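Local coordinates for protein plasmodium falciparum gamete antigen 27/25 (Plasmodium falciparum, PDB 1N81) that is essential for sexual development of the malaria parasite, is of unknown molecular function, and may act as a dimer, at residues A[7-11]-A[114-118]; A[30-34]-A[94-99]; A[53-58]-A[74-78]. All coordinates share one frame; numbering follows the deposited sequence.

Interaction 1 of 3, residues A[7-11]-A[114-118]; sequences THAPL and EEVSI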
ATOM      1  N   THR A   7      20.578  -1.951   9.715  1.00 97.51           N
ATOM      2  CA  THR A   7      19.168  -1.669   9.507  1.00 97.31           C
ATOM      3  C   THR A   7      18.612  -1.874   8.098  1.00 91.97           C
ATOM      4  O   THR A   7      19.256  -1.556   7.103  1.00 80.71           O
ATOM      5  CB  THR A   7      18.855  -0.237   9.952  1.00104.96           C
ATOM      6  OG1 THR A   7      19.388  -0.012  11.268  1.00111.35           O
ATOM      7  CG2 THR A   7      17.354  -0.007   9.948  1.00111.12           C
ATOM      8  N   HIS A   8      17.388  -2.394   8.056  1.00 91.94           N
ATOM      9  CA  HIS A   8      16.662  -2.688   6.830  1.00 92.18           C
ATOM     10  C   HIS A   8      17.257  -3.899   6.184  1.00 93.17           C
ATOM     11  O   HIS A   8      17.821  -3.813   5.099  1.00100.10           O
ATOM     12  CB  HIS A   8      16.713  -1.532   5.844  1.00 92.92           C
ATOM     13  CG  HIS A   8      15.362  -1.008   5.447  1.00 98.49           C
ATOM     14  ND1 HIS A   8      14.518  -1.688   4.595  1.00101.51           N
ATOM     15  CD2 HIS A   8      14.720   0.137   5.779  1.00 95.52           C
ATOM     16  CE1 HIS A   8      13.413  -0.982   4.421  1.00101.85           C
ATOM     17  NE2 HIS A   8      13.512   0.128   5.128  1.00 95.01           N
ATOM     18  N   ALA A   9      17.132  -5.028   6.870  1.00 97.42           N
ATOM     19  CA  ALA A   9      17.644  -6.302   6.381  1.00100.29           C
ATOM     20  C   ALA A   9      17.091  -6.521   4.977  1.00 99.23           C
ATOM     21  O   ALA A   9      16.487  -5.621   4.386  1.00 99.04           O
ATOM     22  CB  ALA A   9      17.190  -7.440   7.317  1.00 96.96           C
ATOM     23  N   PRO A  10      17.297  -7.717   4.408  1.00 97.96           N
ATOM     24  CA  PRO A  10      16.717  -7.815   3.073  1.00 90.75           C
ATOM     25  C   PRO A  10      15.198  -7.644   3.140  1.00 85.48           C
ATOM     26  O   PRO A  10      14.478  -8.613   3.397  1.00 89.47           O
ATOM     27  CB  PRO A  10      17.115  -9.219   2.621  1.00 93.62           C
ATOM     28  CG  PRO A  10      18.419  -9.450   3.337  1.00 95.22           C
ATOM     29  CD  PRO A  10      18.121  -8.902   4.719  1.00 97.94           C
ATOM     30  N   LEU A  11      14.723  -6.407   2.982  1.00 66.78           N
ATOM     31  CA  LEU A  11      13.284  -6.149   2.934  1.00 57.92           C
ATOM     32  C   LEU A  11      12.759  -7.307   2.065  1.00 40.22           C
ATOM     33  O   LEU A  11      13.402  -7.648   1.074  1.00 38.71           O
ATOM     34  CB  LEU A  11      13.031  -4.822   2.200  1.00 48.70           C
ATOM     35  CG  LEU A  11      11.609  -4.495   1.721  1.00 49.32           C
ATOM     36  CD1 LEU A  11      10.751  -4.116   2.918  1.00 47.64           C
ATOM     37  CD2 LEU A  11      11.628  -3.350   0.738  1.00 47.01           C
ATOM     38  N   GLU A 114       6.691  -0.774   4.465  1.00 35.95           N
ATOM     39  CA  GLU A 114       7.985  -1.450   4.442  1.00 32.03           C
ATOM     40  C   GLU A 114       8.671  -1.529   5.785  1.00 30.95           C
ATOM     41  O   GLU A 114       9.137  -2.593   6.188  1.00 38.43           O
ATOM     42  CB  GLU A 114       8.915  -0.815   3.409  1.00 30.94           C
ATOM     43  CG  GLU A 114       8.390  -1.096   2.034  1.00 30.93           C
ATOM     44  CD  GLU A 114       9.305  -0.595   0.949  1.00 40.38           C
ATOM     45  OE1 GLU A 114      10.227   0.191   1.230  1.00 37.09           O
ATOM     46  OE2 GLU A 114       9.076  -0.988  -0.198  1.00 34.72           O
ATOM     47  N   GLU A 115       8.711  -0.417   6.481  1.00 31.47           N
ATOM     48  CA  GLU A 115       9.351  -0.332   7.784  1.00 38.56           C
ATOM     49  C   GLU A 115       8.677  -1.320   8.763  1.00 51.83           C
ATOM     50  O   GLU A 115       9.336  -2.065   9.504  1.00 48.13           O
ATOM     51  CB  GLU A 115       9.185   1.101   8.275  1.00 50.14           C
ATOM     52  CG  GLU A 115      10.081   1.534   9.377  1.00 63.98           C
ATOM     53  CD  GLU A 115      11.497   1.721   8.916  1.00 60.01           C
ATOM     54  OE1 GLU A 115      11.721   2.081   7.721  1.00 48.69           O
ATOM     55  OE2 GLU A 115      12.372   1.511   9.777  1.00 68.69           O
ATOM     56  N   VAL A 116       7.352  -1.312   8.793  1.00 43.81           N
ATOM     57  CA  VAL A 116       6.669  -2.213   9.688  1.00 35.17           C
ATOM     58  C   VAL A 116       6.963  -3.662   9.287  1.00 39.94           C
ATOM     59  O   VAL A 116       7.108  -4.523  10.160  1.00 36.80           O
ATOM     60  CB  VAL A 116       5.143  -1.975   9.701  1.00 39.05           C
ATOM     61  CG1 VAL A 116       4.458  -3.035  10.548  1.00 32.85           C
ATOM     62  CG2 VAL A 116       4.841  -0.606  10.256  1.00 32.66           C
ATOM     63  N   SER A 117       7.084  -3.930   7.983  1.00 36.79           N
ATOM     64  CA  SER A 117       7.332  -5.295   7.537  1.00 38.74           C
ATOM     65  C   SER A 117       8.692  -5.785   8.029  1.00 52.77           C
ATOM     66  O   SER A 117       8.867  -6.993   8.253  1.00 36.08           O
ATOM     67  CB  SER A 117       7.228  -5.431   6.004  1.00 35.77           C
ATOM     68  OG  SER A 117       8.403  -5.022   5.342  1.00 39.01           O
ATOM     69  N   ILE A 118       9.645  -4.862   8.202  1.00 41.87           N
ATOM     70  CA  ILE A 118      10.974  -5.239   8.706  1.00 44.02           C
ATOM     71  C   ILE A 118      10.878  -5.686  10.156  1.00 35.99           C
ATOM     72  O   ILE A 118      11.496  -6.665  10.545  1.00 34.98           O
ATOM     73  CB  ILE A 118      11.994  -4.073   8.674  1.00 44.96           C
ATOM     74  CG1 ILE A 118      12.257  -3.626   7.232  1.00 52.20           C
ATOM     75  CG2 ILE A 118      13.304  -4.524   9.363  1.00 44.84           C
ATOM     76  CD1 ILE A 118      12.704  -4.754   6.308  1.00 59.01           C
TER
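His8 lays its imidazole against Ile118, whose CG1 sits over one ring face, 4.2 Å from the ring centroid and 21° off the normal, a CH-pi contact offset toward the rim. The two side chains cross at about a right angle, and Ile118 CD1 comes within 4.0 Å of His8 ND1. On its other nitrogen, His8 NE2 approaches Glu115 OE1 at 3.7 Å, too far for a hydrogen bond, with ring and carboxylate planes 78° apart. Glu115 OE1 is instead hydrogen-bonded to the hydroxyl of Tyr146. Ala9 adds little beyond its carbonyl oxygen near Ile118 CD1. Leu11 closes the segment: placing CG anti to the backbone N (chi1 165°) swings the branched end toward the helix. There Leu11 CD1 lies 3.5 Å from Ser117 OG and also touches Glu114 CB, while Leu11 CD2 lies over the face of the Glu114 carboxylate, 3.6 Å from Glu114 OE2. Ile118 CD1 lies against the loop, 3.7 Å from Leu11 CA and also touching Leu11 CD1. Ser117 OG donates to Glu114 O at 2.7 Å, an oxygen that also accepts from Ile118 N. The N-terminal loop is therefore held to helix 96-122 by van der Waals and CH-pi packing; if His8 is protonated, Glu115 and the more distant Glu114 could stabilise the charge.

Interaction 2 of 3, residues A[30-34]-A[94-99]; sequences IYLLM and VTEDYI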
ATOM      1  N   ILE A  30      -4.799   7.662 -10.444  1.00 45.27           N
ATOM      2  CA  ILE A  30      -5.065   9.026 -10.008  1.00 47.82           C
ATOM      3  C   ILE A  30      -4.764   9.955 -11.181  1.00 46.93           C
ATOM      4  O   ILE A  30      -5.394  10.998 -11.325  1.00 50.86           O
ATOM      5  CB  ILE A  30      -4.213   9.405  -8.774  1.00 46.15           C
ATOM      6  CG1 ILE A  30      -4.823   8.764  -7.524  1.00 42.86           C
ATOM      7  CG2 ILE A  30      -4.135  10.929  -8.609  1.00 51.25           C
ATOM      8  CD1 ILE A  30      -4.027   8.968  -6.289  1.00 49.93           C
ATOM      9  N   TYR A  31      -3.807   9.574 -12.020  1.00 48.11           N
ATOM     10  CA  TYR A  31      -3.495  10.388 -13.187  1.00 48.94           C
ATOM     11  C   TYR A  31      -4.712  10.386 -14.114  1.00 45.76           C
ATOM     12  O   TYR A  31      -5.100  11.419 -14.643  1.00 49.74           O
ATOM     13  CB  TYR A  31      -2.306   9.835 -13.945  1.00 50.04           C
ATOM     14  CG  TYR A  31      -1.916  10.704 -15.122  1.00 55.05           C
ATOM     15  CD1 TYR A  31      -1.098  11.808 -14.951  1.00 44.09           C
ATOM     16  CD2 TYR A  31      -2.392  10.429 -16.404  1.00 62.58           C
ATOM     17  CE1 TYR A  31      -0.759  12.618 -16.029  1.00 60.98           C
ATOM     18  CE2 TYR A  31      -2.059  11.235 -17.486  1.00 60.96           C
ATOM     19  CZ  TYR A  31      -1.245  12.319 -17.292  1.00 60.57           C
ATOM     20  OH  TYR A  31      -0.911  13.102 -18.372  1.00 74.20           O
ATOM     21  N   LEU A  32      -5.311   9.218 -14.305  1.00 43.87           N
ATOM     22  CA  LEU A  32      -6.501   9.096 -15.135  1.00 47.40           C
ATOM     23  C   LEU A  32      -7.568  10.052 -14.596  1.00 55.07           C
ATOM     24  O   LEU A  32      -8.142  10.859 -15.337  1.00 46.77           O
ATOM     25  CB  LEU A  32      -7.048   7.657 -15.089  1.00 36.00           C
ATOM     26  CG  LEU A  32      -8.428   7.454 -15.726  1.00 42.84           C
ATOM     27  CD1 LEU A  32      -8.304   7.730 -17.255  1.00 46.80           C
ATOM     28  CD2 LEU A  32      -8.954   6.033 -15.461  1.00 38.41           C
ATOM     29  N   LEU A  33      -7.835   9.954 -13.293  1.00 51.93           N
ATOM     30  CA  LEU A  33      -8.853  10.797 -12.684  1.00 54.71           C
ATOM     31  C   LEU A  33      -8.619  12.244 -13.057  1.00 54.72           C
ATOM     32  O   LEU A  33      -9.549  12.963 -13.411  1.00 52.47           O
ATOM     33  CB  LEU A  33      -8.851  10.648 -11.157  1.00 49.80           C
ATOM     34  CG  LEU A  33      -9.444   9.330 -10.669  1.00 47.08           C
ATOM     35  CD1 LEU A  33      -9.428   9.260  -9.148  1.00 51.06           C
ATOM     36  CD2 LEU A  33     -10.847   9.205 -11.202  1.00 46.25           C
ATOM     37  N   MET A  34      -7.364  12.659 -12.983  1.00 53.04           N
ATOM     38  CA  MET A  34      -6.989  14.017 -13.307  1.00 59.71           C
ATOM     39  C   MET A  34      -7.349  14.367 -14.759  1.00 60.27           C
ATOM     40  O   MET A  34      -7.831  15.457 -15.023  1.00 59.11           O
ATOM     41  CB  MET A  34      -5.496  14.206 -13.022  1.00 55.25           C
ATOM     42  CG  MET A  34      -4.951  15.621 -13.212  1.00 58.74           C
ATOM     43  SD  MET A  34      -4.608  15.913 -14.949  1.00 73.07           S
ATOM     44  CE  MET A  34      -3.148  14.904 -15.205  1.00 55.15           C
ATOM     45  N   VAL A  94      -8.780  17.852  -8.589  1.00 66.04           N
ATOM     46  CA  VAL A  94      -7.704  16.946  -8.938  1.00 59.72           C
ATOM     47  C   VAL A  94      -6.868  17.544 -10.053  1.00 62.47           C
ATOM     48  O   VAL A  94      -6.998  17.188 -11.225  1.00 66.98           O
ATOM     49  CB  VAL A  94      -8.222  15.568  -9.381  1.00 59.69           C
ATOM     50  CG1 VAL A  94      -7.023  14.649  -9.689  1.00 49.23           C
ATOM     51  CG2 VAL A  94      -9.093  14.967  -8.286  1.00 56.28           C
ATOM     52  N   THR A  95      -5.988  18.454  -9.674  1.00 67.79           N
ATOM     53  CA  THR A  95      -5.128  19.107 -10.638  1.00 67.22           C
ATOM     54  C   THR A  95      -3.785  18.410 -10.780  1.00 70.78           C
ATOM     55  O   THR A  95      -3.476  17.445 -10.074  1.00 73.38           O
ATOM     56  CB  THR A  95      -4.876  20.554 -10.241  1.00 68.52           C
ATOM     57  OG1 THR A  95      -4.047  20.589  -9.073  1.00 66.84           O
ATOM     58  CG2 THR A  95      -6.202  21.246  -9.942  1.00 63.09           C
ATOM     59  N   GLU A  96      -2.984  18.922 -11.702  1.00 66.50           N
ATOM     60  CA  GLU A  96      -1.673  18.378 -11.981  1.00 68.86           C
ATOM     61  C   GLU A  96      -0.735  18.535 -10.793  1.00 70.89           C
ATOM     62  O   GLU A  96       0.014  17.615 -10.476  1.00 67.49           O
ATOM     63  CB  GLU A  96      -1.108  19.067 -13.212  1.00 76.00           C
ATOM     64  CG  GLU A  96       0.292  18.681 -13.572  1.00 87.32           C
ATOM     65  CD  GLU A  96       0.669  19.230 -14.923  1.00100.14           C
ATOM     66  OE1 GLU A  96       0.117  18.725 -15.925  1.00103.24           O
ATOM     67  OE2 GLU A  96       1.496  20.169 -14.983  1.00103.60           O
ATOM     68  N   ASP A  97      -0.766  19.699 -10.146  1.00 67.58           N
ATOM     69  CA  ASP A  97       0.081  19.938  -8.975  1.00 68.43           C
ATOM     70  C   ASP A  97      -0.424  19.127  -7.788  1.00 65.74           C
ATOM     71  O   ASP A  97       0.347  18.750  -6.907  1.00 65.75           O
ATOM     72  CB  ASP A  97       0.085  21.418  -8.562  1.00 71.32           C
ATOM     73  CG  ASP A  97       1.084  22.242  -9.346  1.00 81.09           C
ATOM     74  OD1 ASP A  97       2.083  21.659  -9.817  1.00 82.73           O
ATOM     75  OD2 ASP A  97       0.881  23.472  -9.477  1.00 86.37           O
ATOM     76  N   TYR A  98      -1.727  18.878  -7.760  1.00 56.20           N
ATOM     77  CA  TYR A  98      -2.307  18.133  -6.659  1.00 59.54           C
ATOM     78  C   TYR A  98      -1.858  16.675  -6.676  1.00 62.97           C
ATOM     79  O   TYR A  98      -1.400  16.158  -5.648  1.00 50.81           O
ATOM     80  CB  TYR A  98      -3.832  18.208  -6.704  1.00 54.88           C
ATOM     81  CG  TYR A  98      -4.504  17.595  -5.498  1.00 54.32           C
ATOM     82  CD1 TYR A  98      -4.294  18.111  -4.218  1.00 60.54           C
ATOM     83  CD2 TYR A  98      -5.333  16.488  -5.633  1.00 51.22           C
ATOM     84  CE1 TYR A  98      -4.892  17.533  -3.112  1.00 61.75           C
ATOM     85  CE2 TYR A  98      -5.941  15.904  -4.531  1.00 49.19           C
ATOM     86  CZ  TYR A  98      -5.716  16.429  -3.274  1.00 56.71           C
ATOM     87  OH  TYR A  98      -6.324  15.861  -2.174  1.00 55.51           O
ATOM     88  N   ILE A  99      -1.971  16.017  -7.834  1.00 63.66           N
ATOM     89  CA  ILE A  99      -1.579  14.616  -7.919  1.00 61.47           C
ATOM     90  C   ILE A  99      -0.086  14.454  -7.669  1.00 65.14           C
ATOM     91  O   ILE A  99       0.353  13.408  -7.186  1.00 64.24           O
ATOM     92  CB  ILE A  99      -1.973  13.957  -9.273  1.00 65.40           C
ATOM     93  CG1 ILE A  99      -1.163  14.538 -10.434  1.00 55.73           C
ATOM     94  CG2 ILE A  99      -3.463  14.114  -9.493  1.00 65.34           C
ATOM     95  CD1 ILE A  99      -1.538  13.956 -11.777  1.00 52.21           C
TER
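Apolar contacts between Ile30, Met34, Val94 and Ile99 join the end of helix 13-35 to the start of helix 96-122. Ile30 and Ile99 run antiparallel alongside each other, their CG2 methyls pressed to 3.4 Å, closer than a normal methyl contact. Ile99 points its other branch elsewhere: CG1 is flanked by both backbone neighbours of CA (chi1 68°), which sends CD1 toward the pair formed by Tyr31 CD1 and Met34 CE. That methyl meets Tyr31 CD1 obliquely at 3.9 Å and Met34 CE at the same distance. The chain of Met34 folds twice, at chi2 and chi3, bringing CE against the CD1 methyl of Ile99, while Met34 CB packs on Val94 CG1 at 3.7 Å. Among contacts with the backbone, Met34 CG lies 3.3 Å from Val94 O. The polar element is local to the second segment: Thr95 is the N-cap of helix 96-122, its OG1 accepting from Tyr98 N at 3.2 Å with an N-H...O angle of 146°. Two other helices border this contact: Ile30 and Val94 both touch Cys89 of helix 71-89, Ile30 and Leu33 reach Leu85, and Phe43 of helix 42-47 packs on Leu33 and Val94.

Interaction 3 of 3, residues A[53-58]-A[74-78]; sequences IRRYVR and QDNIV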
ATOM      1  N   ILE A  53      -9.929  -0.341 -12.359  1.00 38.43           N
ATOM      2  CA  ILE A  53      -8.851  -0.309 -11.391  1.00 37.09           C
ATOM      3  C   ILE A  53      -8.111  -1.645 -11.420  1.00 40.34           C
ATOM      4  O   ILE A  53      -6.877  -1.681 -11.414  1.00 37.99           O
ATOM      5  CB  ILE A  53      -9.361  -0.031  -9.950  1.00 39.65           C
ATOM      6  CG1 ILE A  53      -9.891   1.405  -9.828  1.00 34.54           C
ATOM      7  CG2 ILE A  53      -8.201  -0.261  -8.927  1.00 29.47           C
ATOM      8  CD1 ILE A  53     -10.720   1.585  -8.526  1.00 30.96           C
ATOM      9  N   ARG A  54      -8.850  -2.747 -11.448  1.00 38.45           N
ATOM     10  CA  ARG A  54      -8.174  -4.039 -11.481  1.00 38.15           C
ATOM     11  C   ARG A  54      -7.333  -4.149 -12.748  1.00 40.04           C
ATOM     12  O   ARG A  54      -6.293  -4.795 -12.747  1.00 44.39           O
ATOM     13  CB  ARG A  54      -9.166  -5.198 -11.426  1.00 41.56           C
ATOM     14  CG  ARG A  54      -8.442  -6.522 -11.276  1.00 50.95           C
ATOM     15  CD  ARG A  54      -9.356  -7.706 -11.184  1.00 54.90           C
ATOM     16  NE  ARG A  54      -9.637  -8.148  -9.817  1.00 62.88           N
ATOM     17  CZ  ARG A  54     -10.596  -7.635  -9.060  1.00 57.49           C
ATOM     18  NH1 ARG A  54     -11.357  -6.655  -9.533  1.00 62.56           N
ATOM     19  NH2 ARG A  54     -10.832  -8.125  -7.855  1.00 62.65           N
ATOM     20  N   ARG A  55      -7.772  -3.512 -13.824  1.00 37.98           N
ATOM     21  CA  ARG A  55      -6.996  -3.560 -15.061  1.00 45.62           C
ATOM     22  C   ARG A  55      -5.673  -2.822 -14.815  1.00 48.02           C
ATOM     23  O   ARG A  55      -4.623  -3.230 -15.309  1.00 41.23           O
ATOM     24  CB  ARG A  55      -7.782  -2.912 -16.216  1.00 55.81           C
ATOM     25  CG  ARG A  55      -7.137  -3.096 -17.594  1.00 60.80           C
ATOM     26  CD  ARG A  55      -7.923  -2.372 -18.680  1.00 51.90           C
ATOM     27  NE  ARG A  55      -9.342  -2.655 -18.531  1.00 54.89           N
ATOM     28  CZ  ARG A  55     -10.247  -1.754 -18.176  1.00 65.24           C
ATOM     29  NH1 ARG A  55      -9.887  -0.494 -17.941  1.00 65.73           N
ATOM     30  NH2 ARG A  55     -11.509  -2.122 -18.036  1.00 67.52           N
ATOM     31  N   TYR A  56      -5.711  -1.726 -14.052  1.00 40.76           N
ATOM     32  CA  TYR A  56      -4.465  -1.019 -13.761  1.00 40.24           C
ATOM     33  C   TYR A  56      -3.566  -1.888 -12.896  1.00 34.11           C
ATOM     34  O   TYR A  56      -2.350  -1.882 -13.059  1.00 43.67           O
ATOM     35  CB  TYR A  56      -4.724   0.341 -13.082  1.00 45.73           C
ATOM     36  CG  TYR A  56      -5.031   1.439 -14.070  1.00 41.74           C
ATOM     37  CD1 TYR A  56      -6.130   1.342 -14.918  1.00 43.82           C
ATOM     38  CD2 TYR A  56      -4.202   2.544 -14.188  1.00 43.99           C
ATOM     39  CE1 TYR A  56      -6.393   2.319 -15.857  1.00 48.38           C
ATOM     40  CE2 TYR A  56      -4.458   3.535 -15.135  1.00 45.49           C
ATOM     41  CZ  TYR A  56      -5.558   3.409 -15.957  1.00 43.63           C
ATOM     42  OH  TYR A  56      -5.848   4.393 -16.863  1.00 52.36           O
ATOM     43  N   VAL A  57      -4.144  -2.635 -11.973  1.00 35.79           N
ATOM     44  CA  VAL A  57      -3.308  -3.516 -11.145  1.00 39.42           C
ATOM     45  C   VAL A  57      -2.577  -4.520 -12.049  1.00 39.78           C
ATOM     46  O   VAL A  57      -1.367  -4.680 -11.945  1.00 41.96           O
ATOM     47  CB  VAL A  57      -4.161  -4.272 -10.098  1.00 39.59           C
ATOM     48  CG1 VAL A  57      -3.305  -5.367  -9.390  1.00 31.88           C
ATOM     49  CG2 VAL A  57      -4.718  -3.243  -9.049  1.00 34.75           C
ATOM     50  N   ARG A  58      -3.321  -5.180 -12.942  1.00 36.37           N
ATOM     51  CA  ARG A  58      -2.749  -6.169 -13.869  1.00 40.30           C
ATOM     52  C   ARG A  58      -1.603  -5.601 -14.665  1.00 39.43           C
ATOM     53  O   ARG A  58      -0.558  -6.213 -14.735  1.00 43.13           O
ATOM     54  CB  ARG A  58      -3.792  -6.683 -14.848  1.00 38.78           C
ATOM     55  CG  ARG A  58      -4.745  -7.698 -14.288  1.00 52.58           C
ATOM     56  CD  ARG A  58      -5.506  -8.335 -15.453  1.00 64.32           C
ATOM     57  NE  ARG A  58      -6.676  -9.093 -15.015  1.00 81.92           N
ATOM     58  CZ  ARG A  58      -7.881  -8.570 -14.791  1.00 83.49           C
ATOM     59  NH1 ARG A  58      -8.094  -7.270 -14.968  1.00 69.03           N
ATOM     60  NH2 ARG A  58      -8.873  -9.353 -14.381  1.00 77.76           N
ATOM     61  N   GLN A  74      -5.529  -9.799  -4.604  1.00 35.63           N
ATOM     62  CA  GLN A  74      -5.785  -8.836  -5.640  1.00 40.16           C
ATOM     63  C   GLN A  74      -7.059  -8.042  -5.337  1.00 42.14           C
ATOM     64  O   GLN A  74      -7.085  -6.829  -5.556  1.00 40.01           O
ATOM     65  CB  GLN A  74      -5.914  -9.507  -7.002  1.00 43.86           C
ATOM     66  CG  GLN A  74      -5.430  -8.581  -8.115  1.00 39.02           C
ATOM     67  CD  GLN A  74      -5.779  -9.089  -9.487  1.00 54.33           C
ATOM     68  OE1 GLN A  74      -6.942  -9.400  -9.771  1.00 52.74           O
ATOM     69  NE2 GLN A  74      -4.782  -9.162 -10.359  1.00 41.74           N
ATOM     70  N   ASP A  75      -8.103  -8.707  -4.826  1.00 39.89           N
ATOM     71  CA  ASP A  75      -9.370  -8.022  -4.513  1.00 40.48           C
ATOM     72  C   ASP A  75      -9.137  -6.896  -3.506  1.00 44.16           C
ATOM     73  O   ASP A  75      -9.710  -5.806  -3.641  1.00 43.65           O
ATOM     74  CB  ASP A  75     -10.427  -8.968  -3.903  1.00 46.90           C
ATOM     75  CG  ASP A  75     -10.978  -9.996  -4.899  1.00 55.38           C
ATOM     76  OD1 ASP A  75     -10.944  -9.749  -6.122  1.00 47.66           O
ATOM     77  OD2 ASP A  75     -11.467 -11.051  -4.438  1.00 51.43           O
ATOM     78  N   ASN A  76      -8.334  -7.166  -2.472  1.00 39.90           N
ATOM     79  CA  ASN A  76      -8.063  -6.116  -1.487  1.00 41.30           C
ATOM     80  C   ASN A  76      -7.166  -5.016  -2.029  1.00 42.92           C
ATOM     81  O   ASN A  76      -7.252  -3.875  -1.559  1.00 34.47           O
ATOM     82  CB  ASN A  76      -7.455  -6.674  -0.206  1.00 32.57           C
ATOM     83  CG  ASN A  76      -8.480  -7.423   0.642  1.00 47.70           C
ATOM     84  OD1 ASN A  76      -9.682  -7.281   0.438  1.00 43.07           O
ATOM     85  ND2 ASN A  76      -8.003  -8.203   1.607  1.00 39.79           N
ATOM     86  N   ILE A  77      -6.300  -5.339  -2.989  1.00 33.66           N
ATOM     87  CA  ILE A  77      -5.448  -4.287  -3.567  1.00 43.48           C
ATOM     88  C   ILE A  77      -6.401  -3.301  -4.237  1.00 41.48           C
ATOM     89  O   ILE A  77      -6.305  -2.090  -4.020  1.00 43.50           O
ATOM     90  CB  ILE A  77      -4.435  -4.824  -4.645  1.00 31.51           C
ATOM     91  CG1 ILE A  77      -3.310  -5.595  -3.962  1.00 33.80           C
ATOM     92  CG2 ILE A  77      -3.802  -3.640  -5.427  1.00 31.55           C
ATOM     93  CD1 ILE A  77      -2.297  -6.183  -4.956  1.00 31.15           C
ATOM     94  N   VAL A  78      -7.335  -3.832  -5.028  1.00 36.47           N
ATOM     95  CA  VAL A  78      -8.322  -3.002  -5.724  1.00 38.90           C
ATOM     96  C   VAL A  78      -9.136  -2.189  -4.710  1.00 43.60           C
ATOM     97  O   VAL A  78      -9.350  -0.982  -4.899  1.00 32.67           O
ATOM     98  CB  VAL A  78      -9.292  -3.848  -6.573  1.00 43.07           C
ATOM     99  CG1 VAL A  78     -10.381  -2.934  -7.181  1.00 39.66           C
ATOM    100  CG2 VAL A  78      -8.521  -4.553  -7.692  1.00 42.59           C
TER
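The guanidinium of Arg54 carries Val78 CG2 over the centre of one face, 3.9 Å above the plane, while Gln74 and Asp75 meet its edge. Arg54 NE donates to Gln74 OE1 at 3.0 Å in a bent bond (131° at the hydrogen), with the guanidinium and amide planes 67° apart. Arg54 NH2 forms a salt bridge with Asp75 OD1; its modelled 2.4 Å is very short, so the exact separation is doubtful, and the carboxylate is steeply turned from the guanidinium. A bend at chi3, after a chain extended through CD, brings this group alongside helix 71-89. Its charge is probably offset by Asp75, and the NE bond to Gln74 and the Val78 methyl over its face limit how the guanidinium can turn. Below the polar layer, Val78 CG2 also packs on Arg54 CB at 3.8 Å, Val78 CG1 meets Ile53 CG2 at 3.9 Å, and Val57 CG2 touches Ile77 CG2 at 3.8 Å. The segment axes approach to 9.8 Å, running 117° apart, as two successive helices cross. Ile53 also touches Ile81, Ser82 and Leu85 of helix 71-89 and reaches Tyr29 of helix 13-35, whose Glu22 touches Ile77.

In the fold
All three contacts are partly buried, but differ in chemistry. Interaction 1 fastens an irregular N-terminal loop to a helix, through a histidine face and aliphatic carbons flanked by acidic groups; interaction 2 joins two helices by apolar packing of aliphatic, methionine and tyrosine side chains; interaction 3 lays a salt bridge and a hydrogen bond to a glutamine amide over a hydrophobic layer. Interactions 1 and 2 share helix 96-122, with centres about 31 Å apart on opposite sides of the chain's centre. Interaction 3 lies nearest that centre, at about 12 Å, and touches interaction 2 where Leu32 CD2 meets Tyr56 OH at 3.8 Å. Helix 13-35 lies beside all three, contributing a segment to interaction 2.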